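Local coordinates for protein probable porin (Pseudomonas aeruginosa, PDB 4FT6) that probably forms a beta-barrel channel of the OprD porin family that lets small solutes pass through the outer membrane, at residues A49-T54 with L60-I65; D173-A178 with G275-L280; T150-Q155 with G200-R205; T237-E240 with G246-E249; P122-N127 with Q134-G139. All coordinates share one frame; numbering follows the deposited sequence.

Interaction 1. Residues A49-T54 with L60-I65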
# COMPACT_ATOMS: atom_id res chain seq x y z
N ALA A 49 7.19 11.04 -15.72
CA ALA A 49 7.10 11.47 -17.11
C ALA A 49 6.75 10.27 -17.99
O ALA A 49 7.45 9.25 -17.99
CB ALA A 49 8.39 12.09 -17.56
N LYS A 50 5.66 10.39 -18.73
CA LYS A 50 5.24 9.32 -19.61
C LYS A 50 5.15 9.90 -21.00
O LYS A 50 4.62 10.99 -21.19
CB LYS A 50 3.86 8.80 -19.20
CG LYS A 50 3.76 8.38 -17.76
CD LYS A 50 2.34 8.48 -17.26
CE LYS A 50 2.26 8.26 -15.75
NZ LYS A 50 2.18 6.83 -15.40
N SER A 51 5.68 9.18 -21.98
CA SER A 51 5.40 9.50 -23.36
C SER A 51 4.09 8.78 -23.67
O SER A 51 3.64 7.94 -22.88
CB SER A 51 6.48 8.93 -24.27
OG SER A 51 6.33 7.53 -24.42
N GLY A 52 3.50 9.12 -24.80
CA GLY A 52 2.48 8.28 -25.41
C GLY A 52 3.13 7.16 -26.22
O GLY A 52 4.31 6.84 -26.02
N TYR A 53 2.37 6.56 -27.13
CA TYR A 53 2.85 5.41 -27.90
C TYR A 53 3.09 5.77 -29.36
O TYR A 53 2.34 6.56 -29.93
CB TYR A 53 1.83 4.26 -27.84
CG TYR A 53 1.85 3.47 -26.55
CD1 TYR A 53 2.87 2.56 -26.30
CD2 TYR A 53 0.85 3.62 -25.59
CE1 TYR A 53 2.90 1.83 -25.12
CE2 TYR A 53 0.87 2.89 -24.41
CZ TYR A 53 1.91 1.99 -24.18
OH TYR A 53 1.96 1.25 -23.03
N THR A 54 4.11 5.18 -29.98
CA THR A 54 4.34 5.43 -31.40
C THR A 54 3.21 4.80 -32.20
O THR A 54 2.67 3.78 -31.80
CB THR A 54 5.73 4.90 -31.90
OG1 THR A 54 5.74 3.47 -31.91
CG2 THR A 54 6.84 5.43 -31.03
N LEU A 60 5.44 1.73 -29.23
CA LEU A 60 6.49 1.86 -28.21
C LEU A 60 6.31 3.16 -27.42
O LEU A 60 5.82 4.17 -27.95
CB LEU A 60 7.89 1.79 -28.83
CG LEU A 60 8.30 0.63 -29.76
CD1 LEU A 60 7.51 -0.65 -29.52
CD2 LEU A 60 8.21 1.04 -31.21
N GLY A 61 6.69 3.12 -26.15
CA GLY A 61 6.68 4.30 -25.31
C GLY A 61 7.67 4.16 -24.16
O GLY A 61 8.21 3.08 -23.91
N VAL A 62 7.91 5.25 -23.45
CA VAL A 62 8.82 5.17 -22.33
C VAL A 62 8.37 6.08 -21.21
O VAL A 62 7.85 7.17 -21.45
CB VAL A 62 10.29 5.44 -22.75
CG1 VAL A 62 10.50 6.90 -23.16
CG2 VAL A 62 11.24 5.02 -21.64
N GLU A 63 8.56 5.60 -19.98
CA GLU A 63 8.17 6.32 -18.79
C GLU A 63 9.39 6.53 -17.89
O GLU A 63 10.39 5.82 -18.01
CB GLU A 63 7.06 5.57 -18.04
CG GLU A 63 5.76 5.50 -18.82
CD GLU A 63 4.59 4.93 -18.01
OE1 GLU A 63 4.78 4.46 -16.86
OE2 GLU A 63 3.46 4.97 -18.55
N LEU A 64 9.31 7.51 -16.99
CA LEU A 64 10.42 7.81 -16.10
C LEU A 64 9.85 8.08 -14.71
O LEU A 64 8.86 8.80 -14.57
CB LEU A 64 11.16 9.05 -16.60
CG LEU A 64 12.58 9.31 -16.10
CD1 LEU A 64 13.54 8.36 -16.79
CD2 LEU A 64 12.98 10.74 -16.37
N ILE A 65 10.46 7.48 -13.69
CA ILE A 65 10.09 7.80 -12.32
C ILE A 65 11.29 8.37 -11.58
O ILE A 65 12.35 7.73 -11.49
CB ILE A 65 9.51 6.58 -11.58
CG1 ILE A 65 8.34 6.00 -12.38
CG2 ILE A 65 9.09 6.97 -10.17
CD1 ILE A 65 7.69 4.79 -11.75
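Ser-51 and Thr-54 each hold their hydroxyl between the backbone N and the carbonyl carbon (chi1 76° and 70°), and this swings both oxygens towards 60-65, where each takes an N-H. Val-62 N gives a nearly straight bond to Ser-51 OG, 2.9 Å, and Leu-60 N reaches Thr-54 OG1 at 3.2 Å. A main-chain carbonyl would normally fill such a place; that of Ser-51 is bonded instead to Lys-104 NZ. The serine hydroxyl in turn donates to Gly-52 O, 2.7 Å away, which fixes its rotation. Main-chain bonds continue the ladder: a reciprocal pair joins Ala-49 to Leu-64, Ser-51 N bonds to Val-62 O, and Thr-54 N bonds to Leu-60 O.

Lys-50 and Glu-63 lie on one face of the sheet, their chains crossing so that Lys-50 CG lies 3.5 Å from Glu-63 OE2. Bending at its last torsion, the lysine brings NZ to 3.8 Å from Glu-63 OE1, a long salt bridge. Lys-104 of strand 95-107 is a second cation for this carboxylate, and it also makes a cation-pi contact with Tyr-53, whose OH is bonded to Glu-111. On the other face Ala-49 CB meets Leu-64 CB at 4.2 Å, and a detergent molecule touches Leu-64, consistent with a membrane-facing surface. This is the short-turn end of the antiparallel hairpin 37-50 and 58-71, a polar face backed by an apolar one, as expected of a porin barrel wall.

Interaction 2. Residues D173-A178 with G275-L280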
# COMPACT_ATOMS: atom_id res chain seq x y z
N ASP A 173 8.12 -10.02 4.40
CA ASP A 173 7.99 -9.05 5.48
C ASP A 173 8.08 -9.71 6.84
O ASP A 173 7.45 -10.74 7.08
CB ASP A 173 6.69 -8.27 5.38
CG ASP A 173 6.70 -7.05 6.26
OD1 ASP A 173 6.33 -7.17 7.44
OD2 ASP A 173 7.10 -5.96 5.78
N GLY A 174 8.89 -9.14 7.72
CA GLY A 174 9.02 -9.64 9.08
C GLY A 174 9.97 -10.81 9.25
O GLY A 174 10.32 -11.14 10.37
N ARG A 175 10.38 -11.44 8.15
CA ARG A 175 11.28 -12.59 8.24
C ARG A 175 12.72 -12.27 7.83
O ARG A 175 13.65 -12.44 8.61
CB ARG A 175 10.77 -13.78 7.40
CG ARG A 175 9.32 -14.18 7.65
CD ARG A 175 9.10 -14.77 9.02
NE ARG A 175 7.71 -15.21 9.22
CZ ARG A 175 7.31 -16.48 9.20
NH1 ARG A 175 8.19 -17.45 9.00
NH2 ARG A 175 6.03 -16.79 9.40
N GLY A 176 12.90 -11.84 6.59
CA GLY A 176 14.24 -11.61 6.08
C GLY A 176 15.07 -12.88 6.12
O GLY A 176 14.53 -13.98 6.30
N GLY A 177 16.38 -12.75 5.97
CA GLY A 177 17.24 -13.91 5.88
C GLY A 177 17.22 -14.55 4.50
O GLY A 177 18.25 -14.61 3.81
N ALA A 178 16.05 -15.04 4.09
CA ALA A 178 15.90 -15.73 2.81
C ALA A 178 15.53 -14.73 1.73
O ALA A 178 14.58 -13.98 1.88
CB ALA A 178 14.84 -16.82 2.92
N GLY A 275 -3.69 -20.91 10.55
CA GLY A 275 -2.49 -21.69 10.31
C GLY A 275 -1.35 -21.35 11.26
O GLY A 275 -1.47 -20.45 12.10
N ASP A 276 -0.24 -22.07 11.11
CA ASP A 276 0.93 -21.88 11.97
C ASP A 276 1.60 -20.53 11.79
O ASP A 276 2.34 -20.10 12.66
CB ASP A 276 1.95 -22.99 11.72
CG ASP A 276 1.62 -24.24 12.49
OD1 ASP A 276 1.21 -24.11 13.66
OD2 ASP A 276 1.77 -25.35 11.93
N ASP A 277 1.34 -19.88 10.67
CA ASP A 277 1.98 -18.60 10.35
C ASP A 277 0.91 -17.55 10.11
O ASP A 277 -0.21 -17.86 9.69
CB ASP A 277 2.84 -18.73 9.09
CG ASP A 277 4.02 -19.65 9.27
OD1 ASP A 277 4.97 -19.26 9.98
OD2 ASP A 277 4.01 -20.76 8.68
N GLY A 278 1.27 -16.30 10.39
CA GLY A 278 0.40 -15.18 10.07
C GLY A 278 0.55 -14.82 8.60
O GLY A 278 1.22 -15.54 7.84
N MET A 279 -0.06 -13.71 8.19
CA MET A 279 0.00 -13.27 6.79
C MET A 279 1.44 -13.16 6.27
O MET A 279 2.32 -12.60 6.94
CB MET A 279 -0.70 -11.93 6.63
CG MET A 279 -0.56 -11.35 5.26
SD MET A 279 -1.75 -12.08 4.13
CE MET A 279 -1.21 -11.38 2.56
N LEU A 280 1.67 -13.71 5.09
CA LEU A 280 2.97 -13.73 4.45
C LEU A 280 2.90 -12.83 3.22
O LEU A 280 2.01 -12.98 2.37
CB LEU A 280 3.35 -15.16 4.05
CG LEU A 280 3.57 -16.10 5.24
CD1 LEU A 280 3.46 -17.58 4.84
CD2 LEU A 280 4.93 -15.82 5.88
O HOH W 1 7.74 -19.63 10.19
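Asp-277 meets the charge of Arg-175 through one oxygen: Arg-175 NH2 donates to Asp-277 OD1 at 2.7 Å, forming a hydrogen-bonded salt bridge. The oxygen sits close to the guanidinium plane, at its edge, but the arginine approaches from above the carboxylate, whose plane is turned 42° from that of the guanidinium. A water donates to Asp-277 OD1 at 2.8 Å; its contact with Arg-175 NH1 is short and less certain. The other carboxylate oxygen, OD2, is bonded to Glu-249 N, so the acid is held from two sides and its rotation is fixed.

Segment 173-178 lies in the loop between the short strand 168-169 and strand 183-192, while the loop holding 275-280 joins strand 264-274 to strand 304-313. As in relatives of the OprD family, where several long loops fold into the barrel, these two loops, far apart in sequence, are joined by the bridge.

Beyond Gly-278 and Met-279 the chain comes back to the arginine at Leu-280. Its CD2 methyl lies over one face of the guanidinium, 3.8 Å from Arg-175 NH2. The arginine chain gets there by bending at its second torsion (chi2 -68°), with Leu-245 and Leu-248 against it.

Interaction 3. Residues T150-Q155 with G200-R205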
# COMPACT_ATOMS: atom_id res chain seq x y z
N THR A 150 -9.79 -9.06 -17.25
CA THR A 150 -8.47 -8.46 -17.21
C THR A 150 -7.49 -9.52 -16.75
O THR A 150 -7.64 -10.10 -15.66
CB THR A 150 -8.41 -7.26 -16.26
OG1 THR A 150 -9.38 -6.29 -16.65
CG2 THR A 150 -7.02 -6.62 -16.31
N LEU A 151 -6.49 -9.79 -17.59
CA LEU A 151 -5.50 -10.81 -17.28
C LEU A 151 -4.18 -10.14 -16.91
O LEU A 151 -3.81 -9.12 -17.50
CB LEU A 151 -5.33 -11.78 -18.45
CG LEU A 151 -6.59 -12.54 -18.86
CD1 LEU A 151 -6.44 -13.03 -20.29
CD2 LEU A 151 -6.85 -13.71 -17.92
N HIS A 152 -3.50 -10.71 -15.92
CA HIS A 152 -2.25 -10.16 -15.40
C HIS A 152 -1.17 -11.21 -15.37
O HIS A 152 -1.40 -12.35 -14.98
CB HIS A 152 -2.43 -9.66 -13.98
CG HIS A 152 -3.52 -8.66 -13.82
ND1 HIS A 152 -3.30 -7.29 -13.90
CD2 HIS A 152 -4.85 -8.80 -13.59
CE1 HIS A 152 -4.44 -6.65 -13.71
NE2 HIS A 152 -5.40 -7.55 -13.53
N GLY A 153 0.04 -10.79 -15.75
CA GLY A 153 1.21 -11.62 -15.60
C GLY A 153 2.43 -10.73 -15.42
O GLY A 153 2.48 -9.60 -15.94
N GLY A 154 3.42 -11.23 -14.67
CA GLY A 154 4.66 -10.50 -14.55
C GLY A 154 5.67 -11.20 -13.66
O GLY A 154 5.37 -12.20 -13.00
N GLN A 155 6.89 -10.65 -13.67
CA GLN A 155 7.97 -11.14 -12.83
C GLN A 155 8.76 -9.96 -12.27
O GLN A 155 9.16 -9.06 -13.00
CB GLN A 155 8.90 -12.09 -13.63
CG GLN A 155 10.32 -12.17 -13.07
CD GLN A 155 11.23 -13.13 -13.85
OE1 GLN A 155 12.40 -12.82 -14.10
NE2 GLN A 155 10.69 -14.30 -14.20
N GLY A 200 -11.97 -12.33 -8.61
CA GLY A 200 -10.56 -12.28 -8.92
C GLY A 200 -9.83 -13.56 -8.57
O GLY A 200 -10.21 -14.27 -7.64
N LEU A 201 -8.76 -13.84 -9.31
CA LEU A 201 -7.97 -15.04 -9.09
C LEU A 201 -6.51 -14.74 -9.32
O LEU A 201 -6.12 -14.22 -10.37
CB LEU A 201 -8.42 -16.15 -10.02
CG LEU A 201 -9.13 -17.25 -9.26
CD1 LEU A 201 -10.33 -17.70 -10.05
CD2 LEU A 201 -8.13 -18.37 -9.03
N TRP A 202 -5.70 -15.06 -8.33
CA TRP A 202 -4.30 -14.71 -8.38
C TRP A 202 -3.44 -15.81 -7.82
O TRP A 202 -3.84 -16.54 -6.90
CB TRP A 202 -4.07 -13.46 -7.56
CG TRP A 202 -4.76 -12.25 -8.11
CD1 TRP A 202 -6.08 -11.92 -7.97
CD2 TRP A 202 -4.15 -11.20 -8.88
NE1 TRP A 202 -6.33 -10.73 -8.61
CE2 TRP A 202 -5.17 -10.26 -9.17
CE3 TRP A 202 -2.86 -10.95 -9.35
CZ2 TRP A 202 -4.93 -9.09 -9.91
CZ3 TRP A 202 -2.62 -9.80 -10.08
CH2 TRP A 202 -3.65 -8.88 -10.35
N GLN A 203 -2.24 -15.92 -8.38
CA GLN A 203 -1.27 -16.90 -7.93
C GLN A 203 0.10 -16.26 -8.05
O GLN A 203 0.45 -15.73 -9.12
CB GLN A 203 -1.33 -18.15 -8.80
CG GLN A 203 -0.20 -19.12 -8.52
CD GLN A 203 -0.67 -20.38 -7.85
OE1 GLN A 203 0.12 -21.26 -7.50
NE2 GLN A 203 -1.98 -20.49 -7.66
N ALA A 204 0.85 -16.28 -6.96
CA ALA A 204 2.18 -15.71 -6.99
C ALA A 204 3.16 -16.70 -6.42
O ALA A 204 2.81 -17.54 -5.57
CB ALA A 204 2.23 -14.40 -6.22
N ARG A 205 4.40 -16.60 -6.88
CA ARG A 205 5.43 -17.55 -6.55
C ARG A 205 6.72 -16.82 -6.23
O ARG A 205 7.44 -16.37 -7.14
CB ARG A 205 5.67 -18.45 -7.77
CG ARG A 205 6.63 -19.60 -7.54
CD ARG A 205 5.84 -20.87 -7.29
NE ARG A 205 4.90 -21.15 -8.37
CZ ARG A 205 4.17 -22.26 -8.46
NH1 ARG A 205 4.28 -23.20 -7.52
NH2 ARG A 205 3.34 -22.43 -9.47
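His-152 and Trp-202 sit on strands that run in the same direction but are not neighbours: strand 183-192 lies between them, antiparallel to both, and the CA atoms of the two residues are 8.6 Å apart. The contact is therefore made by two rings reaching over the middle strand. Both side chains set CG anti to the carbonyl carbon (chi1 -56° for His-152 and -65° for Trp-202), and the far end of the indole arrives over one face of the imidazole.

In this barrel wall side chains alternate between the two faces of the sheet, and the tryptophan also packs on Pro-122 of an infolded loop, consistent with the pair lying on the channel side. The rings form an offset stack, centroids 4.7 Å apart for the imidazole and the six-membered ring, with the planes opened to 29°. Tilted and offset, the indole meets the histidine chiefly through one corner. Trp-202 CH2 is displaced towards the imidazole rim, 3.5 Å from both His-152 CG and His-152 CD2. To one side of that corner, Trp-202 CZ2 approaches His-152 CD2 at 3.7 Å; to the other, Trp-202 CZ3 is 3.9 Å from His-152 CB. Glu-189, on the strand between, packs against Trp-202 and accepts a weak hydrogen bond from His-152 NE2.

Interaction 4. Residues T237-E240 with G246-E249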
# COMPACT_ATOMS: atom_id res chain seq x y z
N THR A 237 -1.42 -19.27 1.52
CA THR A 237 0.01 -19.27 1.29
C THR A 237 0.71 -20.49 1.87
O THR A 237 0.54 -20.81 3.05
CB THR A 237 0.68 -18.02 1.87
OG1 THR A 237 0.09 -16.84 1.31
CG2 THR A 237 2.18 -18.04 1.55
N ARG A 238 1.53 -21.14 1.04
CA ARG A 238 2.27 -22.33 1.43
C ARG A 238 3.74 -22.13 1.03
O ARG A 238 4.03 -21.30 0.16
CB ARG A 238 1.68 -23.54 0.72
CG ARG A 238 1.83 -24.82 1.49
CD ARG A 238 2.83 -25.77 0.81
NE ARG A 238 3.30 -26.84 1.70
CZ ARG A 238 4.21 -27.75 1.36
NH1 ARG A 238 4.76 -27.73 0.16
NH2 ARG A 238 4.57 -28.67 2.24
N ASP A 239 4.66 -22.86 1.65
CA ASP A 239 6.06 -22.81 1.20
C ASP A 239 6.18 -23.45 -0.20
O ASP A 239 5.27 -24.14 -0.66
CB ASP A 239 6.98 -23.50 2.20
CG ASP A 239 6.59 -24.95 2.43
OD1 ASP A 239 5.69 -25.20 3.26
OD2 ASP A 239 7.18 -25.84 1.78
N GLU A 240 7.31 -23.22 -0.86
CA GLU A 240 7.48 -23.59 -2.27
C GLU A 240 8.93 -23.96 -2.56
O GLU A 240 9.85 -23.31 -2.06
CB GLU A 240 7.09 -22.40 -3.14
CG GLU A 240 6.85 -22.74 -4.60
CD GLU A 240 8.10 -22.63 -5.45
OE1 GLU A 240 8.04 -23.06 -6.62
OE2 GLU A 240 9.13 -22.12 -4.98
N GLY A 246 11.66 -22.49 5.43
CA GLY A 246 11.07 -23.69 6.00
C GLY A 246 9.63 -23.89 5.55
O GLY A 246 9.17 -23.24 4.60
N GLU A 247 8.91 -24.80 6.20
CA GLU A 247 7.48 -24.98 5.90
C GLU A 247 6.68 -23.79 6.38
O GLU A 247 6.83 -23.36 7.52
CB GLU A 247 6.95 -26.26 6.57
CG GLU A 247 7.51 -27.54 5.97
CD GLU A 247 7.15 -28.79 6.77
OE1 GLU A 247 6.76 -28.65 7.96
OE2 GLU A 247 7.26 -29.90 6.21
N LEU A 248 5.83 -23.25 5.50
CA LEU A 248 5.03 -22.08 5.82
C LEU A 248 3.56 -22.44 5.61
O LEU A 248 3.22 -23.26 4.75
CB LEU A 248 5.41 -20.91 4.92
CG LEU A 248 6.86 -20.43 5.06
CD1 LEU A 248 7.23 -19.44 3.96
CD2 LEU A 248 7.06 -19.81 6.44
N GLU A 249 2.70 -21.82 6.41
CA GLU A 249 1.29 -22.20 6.42
C GLU A 249 0.44 -21.04 6.90
O GLU A 249 0.25 -20.85 8.11
CB GLU A 249 1.08 -23.42 7.32
CG GLU A 249 -0.35 -23.97 7.32
CD GLU A 249 -0.66 -24.81 8.56
OE1 GLU A 249 -0.33 -24.38 9.68
OE2 GLU A 249 -1.23 -25.91 8.41
O HOH W 2 1.71 -26.03 4.49
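Leu-248 N donates to Asp-239 OD1 at 3.0 Å, with an N-H...O angle of 156°, a bond from main chain to side chain. The amide meets the anti side of the carboxylate, somewhat out of its plane. Asp-239 can offer this oxygen because its CG stands between the backbone N and the carbonyl carbon (chi1 58°), which turns the acid towards 246-249. The return bond, from Asp-239 N to Leu-248 O at 3.4 Å, is weak. The pairing is thus half side chain and half main chain.

Arg-238 brings its positive charge to the same acid: its chain bends at chi2 so that one guanidinium face lies over Asp-239 OD1, with NE 3.3 Å from that oxygen. No N-H points at it, so the attraction is electrostatic. At the guanidinium edge a water donates to Leu-248 O and takes a weak bond from Arg-238 NE. Leu-248 O also receives a CA-H...O contact from Arg-238.

Packing is close around the aspartate stem. Asp-239 CB lies 3.3 Å from Gly-246 O, and on another side meets Leu-248 CB at 4.1 Å, while Glu-247 passes its CA and CB by the carboxylate. At the backbone angles of Gly-246 (phi 86°) a CB would jam against the carbonyl O of the residue before.

The contact continues the antiparallel pairing of strands 226-239 and 249-261 into their connecting loop, through the non-hydrogen-bonded pair Arg-238 and Glu-249. Thr-237 OG1 is bonded to Gln-212 of strand 210-223, and Glu-249 OE1 to Asp-276 N of the next long loop.

Interaction 5. Residues P122-N127 with Q134-G139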
# COMPACT_ATOMS: atom_id res chain seq x y z
N PRO A 122 -3.13 -7.17 -5.75
CA PRO A 122 -3.65 -7.74 -4.50
C PRO A 122 -2.61 -8.64 -3.87
O PRO A 122 -2.57 -8.87 -2.66
CB PRO A 122 -4.86 -8.58 -4.97
CG PRO A 122 -5.16 -8.12 -6.39
CD PRO A 122 -3.82 -7.74 -6.93
N ILE A 123 -1.75 -9.15 -4.74
CA ILE A 123 -0.71 -10.09 -4.40
C ILE A 123 0.64 -9.35 -4.21
O ILE A 123 1.63 -9.92 -3.75
CB ILE A 123 -0.64 -11.18 -5.51
CG1 ILE A 123 -0.45 -12.54 -4.87
CG2 ILE A 123 0.39 -10.86 -6.65
CD1 ILE A 123 -1.61 -12.90 -4.01
N LEU A 124 0.65 -8.07 -4.56
CA LEU A 124 1.89 -7.29 -4.50
C LEU A 124 1.50 -5.83 -4.59
O LEU A 124 1.43 -5.25 -5.69
CB LEU A 124 2.86 -7.65 -5.64
CG LEU A 124 4.21 -6.91 -5.59
CD1 LEU A 124 5.10 -7.47 -4.49
CD2 LEU A 124 4.95 -6.95 -6.91
N LEU A 125 1.25 -5.23 -3.43
CA LEU A 125 0.74 -3.87 -3.34
C LEU A 125 1.88 -2.95 -2.93
O LEU A 125 2.34 -3.03 -1.77
CB LEU A 125 -0.35 -3.83 -2.26
CG LEU A 125 -1.64 -3.09 -2.57
CD1 LEU A 125 -2.37 -2.66 -1.27
CD2 LEU A 125 -1.34 -1.90 -3.45
N ARG A 126 2.34 -2.07 -3.82
CA ARG A 126 3.47 -1.20 -3.47
C ARG A 126 3.14 -0.25 -2.31
O ARG A 126 2.07 0.37 -2.28
CB ARG A 126 4.05 -0.45 -4.70
CG ARG A 126 3.19 0.67 -5.32
CD ARG A 126 3.42 2.02 -4.65
NE ARG A 126 2.12 2.59 -4.31
CZ ARG A 126 1.57 3.60 -4.96
NH1 ARG A 126 2.22 4.18 -5.96
NH2 ARG A 126 0.38 4.04 -4.60
N ASN A 127 4.04 -0.13 -1.34
CA ASN A 127 3.81 0.76 -0.22
C ASN A 127 3.93 2.25 -0.57
O ASN A 127 4.89 2.65 -1.24
CB ASN A 127 4.80 0.46 0.90
CG ASN A 127 4.45 1.19 2.19
OD1 ASN A 127 4.77 2.37 2.36
ND2 ASN A 127 3.80 0.48 3.10
N GLN A 134 7.54 2.97 -2.53
CA GLN A 134 8.24 1.72 -2.82
C GLN A 134 8.15 1.48 -4.34
O GLN A 134 7.13 1.79 -4.97
CB GLN A 134 7.54 0.58 -2.08
CG GLN A 134 8.28 -0.76 -2.04
CD GLN A 134 7.45 -1.86 -1.35
OE1 GLN A 134 6.26 -2.05 -1.66
NE2 GLN A 134 8.08 -2.58 -0.42
N THR A 135 9.19 0.93 -4.94
CA THR A 135 9.10 0.57 -6.36
C THR A 135 9.61 -0.83 -6.58
O THR A 135 10.37 -1.36 -5.75
CB THR A 135 9.91 1.52 -7.25
OG1 THR A 135 11.20 1.73 -6.67
CG2 THR A 135 9.20 2.85 -7.44
N PHE A 136 9.22 -1.44 -7.69
CA PHE A 136 9.77 -2.74 -8.01
C PHE A 136 10.52 -2.74 -9.35
O PHE A 136 10.32 -1.86 -10.19
CB PHE A 136 8.66 -3.76 -7.99
CG PHE A 136 8.24 -4.15 -6.62
CD1 PHE A 136 7.43 -3.31 -5.85
CD2 PHE A 136 8.68 -5.35 -6.07
CE1 PHE A 136 7.07 -3.68 -4.55
CE2 PHE A 136 8.32 -5.73 -4.78
CZ PHE A 136 7.51 -4.90 -4.02
N GLN A 137 11.38 -3.73 -9.54
CA GLN A 137 12.09 -3.83 -10.79
C GLN A 137 11.77 -5.14 -11.44
O GLN A 137 12.07 -6.21 -10.89
CB GLN A 137 13.60 -3.71 -10.59
CG GLN A 137 14.04 -2.33 -10.19
CD GLN A 137 13.68 -2.03 -8.76
OE1 GLN A 137 14.03 -2.80 -7.86
NE2 GLN A 137 12.96 -0.92 -8.53
N GLY A 138 11.20 -5.06 -12.64
CA GLY A 138 10.91 -6.23 -13.43
C GLY A 138 10.03 -5.85 -14.61
O GLY A 138 10.31 -4.85 -15.29
N GLY A 139 8.97 -6.63 -14.83
CA GLY A 139 8.15 -6.45 -16.01
C GLY A 139 6.72 -6.85 -15.73
O GLY A 139 6.46 -7.87 -15.06
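Asn-127 and Gln-134 are joined by two hydrogen bonds of unlike kind. One is main chain to main chain, Gln-134 N to Asn-127 O at 3.0 Å. In the other, Asn-127 N donates to the side-chain oxygen Gln-134 OE1, also at 3.0 Å and nearly straight at the hydrogen, though the donor stands 46° out of the amide plane. The glutamine reaches straight out to provide it: with CG anti to the backbone N (chi1 -168°) and the chain extended beyond, its amide comes alongside the backbone of Arg-126 and Asn-127. The amide nitrogen of Gln-134 is bonded to Gln-161 OE1, so both ends of the group are engaged and its flip is fixed.

The apolar contact is a CH-pi pair. Leu-124 and Phe-136 approach from opposite directions, and the leucine CD2 methyl sits over the centre of the phenyl face, 4.1 Å from the centroid. Its other methyl, CD1, touches the ring at Phe-136 CZ, 3.6 Å. Arg-126 CB comes to the ring edge near its plane, and Arg-126 CD rests 3.7 Å from Gln-134 O.

Segment 122-127 is part of a loop drawn in from the barrel wall, as with the infolded loops known in OprD-family porins; 134-139 returns to the wall, turning a corner at Gly-138. Strand 124-125 pairs with 117-121, whose Pro-119 packs on both Leu-124 and Phe-136. Strand 135-137 pairs with wall strand 149-160, where Met-156 and Leu-159 meet the phenyl ring, while Leu-125 is bonded through its main chain to Thr-285 and Ser-286 of a later loop.

Overall arrangement
From the N terminus, interaction 1 comes first and closes the short turn of hairpin 37-50 and 58-71, about 19 Å between centres from its nearest companion here, interaction 5. That one ties an inward loop to the returning chain. Interaction 3 then joins two wall strands across a third and meets interaction 5 through Ala-204 on Ile-123 and a probable hydrogen bond between Gly-139 N and Gln-155 O. Interaction 2 opens within the span of interaction 3, at 173-178, and closes beyond it, at 275-280, so the two cross; it links two distant loops. Interaction 4, the end of hairpin 226-239 and 249-261, forms wholly between the ends of interaction 2 and touches it through Glu-249.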